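PDB 3GH3: ecto-NAD+ glycohydrolase (CD38 molecule) from Bos taurus, which is a CD38-type cell-surface ectoenzyme belonging to the ADP-ribosyl cyclase family. Local coordinates for residues P77-G82 / E155-S160. Residues are numbered along the deposited sequence; the frame is centred on the assembly and turned at random.
Sequences PTVPCG and ERFAES
Pro77 sets the tip of its ring on the C-terminal part of helix 145-160, with CG 3.7 Å from Arg156 CB and 3.8 Å from Phe157 N. The proline ring and the arginine side chain cross at about a right angle, and it is the aliphatic base of Arg156 that does the touching. A compact, rigid ring suits this place: it lies against Arg156 CB and the backbone at Phe157 without presenting a polar side-chain group.

Phe157 takes the next part of the loop, which links helix 69-74 to strand 85-87. With CG anti to the backbone N (chi1 -176°), its ring reaches along the loop past Pro77 toward Val79. Pro77 O lies at the ring edge, near its plane, 3.6 Å from Phe157 CD1, where the slightly positive ring hydrogens favour a carbonyl oxygen. Val79 CG2 meets the ring obliquely, 3.6 Å from Phe157 CE1; CG1 stands anti to the backbone N (chi1 175°), which leaves CG2 as the branch turned to the ring, and a branched apolar side chain suits this buried spot. The ring also meets that of Phe86, on strand 85-87.

Ser160, small enough to let the loop pass close by, places OG 4.0 Å from both Thr78 CA and Val79 N, without a hydrogen bond. Farther along, a disulfide joins Cys81 to Cys162, just before strand 164-170, the neighbour of 85-87 in the parallel sheet.

No hydrogen bond joins the two segments, and Pro77 O is buried without a hydrogen-bonding partner, so the direct contact is mainly apolar packing, with a weak, probably favourable approach of aromatic edge to carbonyl, beside a covalent tie.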
loop_
_atom_site.group_PDB
_atom_site.type_symbol
_atom_site.label_atom_id
_atom_site.label_comp_id
_atom_site.label_asym_id
_atom_site.label_seq_id
_atom_site.Cartn_x
_atom_site.Cartn_y
_atom_site.Cartn_z
ATOM N N PRO A 77 6.902 7.393 -5.118
ATOM C CA PRO A 77 5.924 6.505 -5.768
ATOM C C PRO A 77 5.069 7.264 -6.773
ATOM O O PRO A 77 3.842 7.327 -6.615
ATOM C CB PRO A 77 5.072 6.016 -4.592
ATOM C CG PRO A 77 5.126 7.170 -3.598
ATOM C CD PRO A 77 6.497 7.789 -3.758
ATOM N N THR A 78 5.717 7.815 -7.797
ATOM C CA THR A 78 5.044 8.603 -8.834
ATOM C C THR A 78 4.505 7.775 -10.015
ATOM O O THR A 78 5.183 6.894 -10.542
ATOM C CB THR A 78 5.974 9.706 -9.379
ATOM O OG1 THR A 78 6.427 10.532 -8.297
ATOM C CG2 THR A 78 5.246 10.569 -10.410
ATOM N N VAL A 79 3.279 8.091 -10.422
ATOM C CA VAL A 79 2.559 7.394 -11.483
ATOM C C VAL A 79 2.040 8.447 -12.469
ATOM O O VAL A 79 1.693 9.555 -12.063
ATOM C CB VAL A 79 1.355 6.627 -10.860
ATOM C CG1 VAL A 79 0.483 5.969 -11.915
ATOM C CG2 VAL A 79 1.859 5.593 -9.836
ATOM N N PRO A 80 1.995 8.112 -13.764
ATOM C CA PRO A 80 1.428 9.072 -14.726
ATOM C C PRO A 80 -0.015 9.396 -14.395
ATOM O O PRO A 80 -0.719 8.595 -13.764
ATOM C CB PRO A 80 1.539 8.331 -16.069
ATOM C CG PRO A 80 2.725 7.405 -15.879
ATOM C CD PRO A 80 2.656 6.974 -14.425
ATOM N N CYS A 81 -0.455 10.589 -14.782
ATOM C CA CYS A 81 -1.840 10.963 -14.546
ATOM C C CYS A 81 -2.745 9.952 -15.206
ATOM O O CYS A 81 -2.429 9.441 -16.291
ATOM C CB CYS A 81 -2.121 12.348 -15.116
ATOM S SG CYS A 81 -1.195 13.631 -14.269
ATOM N N GLY A 82 -3.863 9.656 -14.544
ATOM C CA GLY A 82 -4.881 8.773 -15.095
ATOM C C GLY A 82 -4.587 7.284 -15.011
ATOM O O GLY A 82 -5.334 6.474 -15.545
ATOM N N GLU A 155 0.409 7.697 1.521
ATOM C CA GLU A 155 0.075 9.111 1.487
ATOM C C GLU A 155 0.733 9.821 0.310
ATOM O O GLU A 155 0.113 10.653 -0.355
ATOM C CB GLU A 155 0.474 9.817 2.790
ATOM C CG GLU A 155 0.162 11.303 2.750
ATOM C CD GLU A 155 0.585 12.034 4.017
ATOM O OE1 GLU A 155 1.182 11.399 4.912
ATOM O OE2 GLU A 155 0.322 13.252 4.116
ATOM N N ARG A 156 2.002 9.510 0.050
ATOM C CA ARG A 156 2.685 10.121 -1.092
ATOM C C ARG A 156 2.045 9.698 -2.413
ATOM O O ARG A 156 1.840 10.518 -3.305
ATOM C CB ARG A 156 4.183 9.779 -1.076
ATOM C CG ARG A 156 5.019 10.664 -0.147
ATOM C CD ARG A 156 4.987 12.140 -0.580
ATOM N NE ARG A 156 5.736 12.393 -1.813
ATOM C CZ ARG A 156 7.055 12.573 -1.868
ATOM N NH1 ARG A 156 7.789 12.519 -0.763
ATOM N NH2 ARG A 156 7.654 12.796 -3.030
ATOM N N PHE A 157 1.742 8.407 -2.529
ATOM C CA PHE A 157 1.037 7.847 -3.682
ATOM C C PHE A 157 -0.295 8.583 -3.903
ATOM O O PHE A 157 -0.585 9.026 -5.013
ATOM C CB PHE A 157 0.851 6.344 -3.434
ATOM C CG PHE A 157 0.225 5.568 -4.573
ATOM C CD1 PHE A 157 0.926 5.323 -5.756
ATOM C CD2 PHE A 157 -1.042 5.004 -4.414
ATOM C CE1 PHE A 157 0.360 4.535 -6.789
ATOM C CE2 PHE A 157 -1.613 4.231 -5.437
ATOM C CZ PHE A 157 -0.906 4.009 -6.633
ATOM N N ALA A 158 -1.096 8.762 -2.850
ATOM C CA ALA A 158 -2.365 9.481 -3.002
ATOM C C ALA A 158 -2.179 10.948 -3.445
ATOM O O ALA A 158 -2.843 11.423 -4.359
ATOM C CB ALA A 158 -3.176 9.430 -1.693
ATOM N N GLU A 159 -1.308 11.667 -2.747
ATOM C CA GLU A 159 -1.061 13.074 -3.025
ATOM C C GLU A 159 -0.631 13.242 -4.476
ATOM O O GLU A 159 -0.894 14.265 -5.103
ATOM C CB GLU A 159 0.035 13.615 -2.085
ATOM C CG GLU A 159 -0.395 13.677 -0.629
ATOM C CD GLU A 159 0.718 14.110 0.315
ATOM O OE1 GLU A 159 1.847 13.582 0.209
ATOM O OE2 GLU A 159 0.452 14.973 1.180
ATOM N N SER A 160 0.043 12.225 -4.993
ATOM C CA SER A 160 0.620 12.262 -6.330
ATOM C C SER A 160 -0.430 12.107 -7.428
ATOM O O SER A 160 -0.181 12.463 -8.594
ATOM C CB SER A 160 1.700 11.174 -6.451
ATOM O OG SER A 160 1.719 10.579 -7.739
#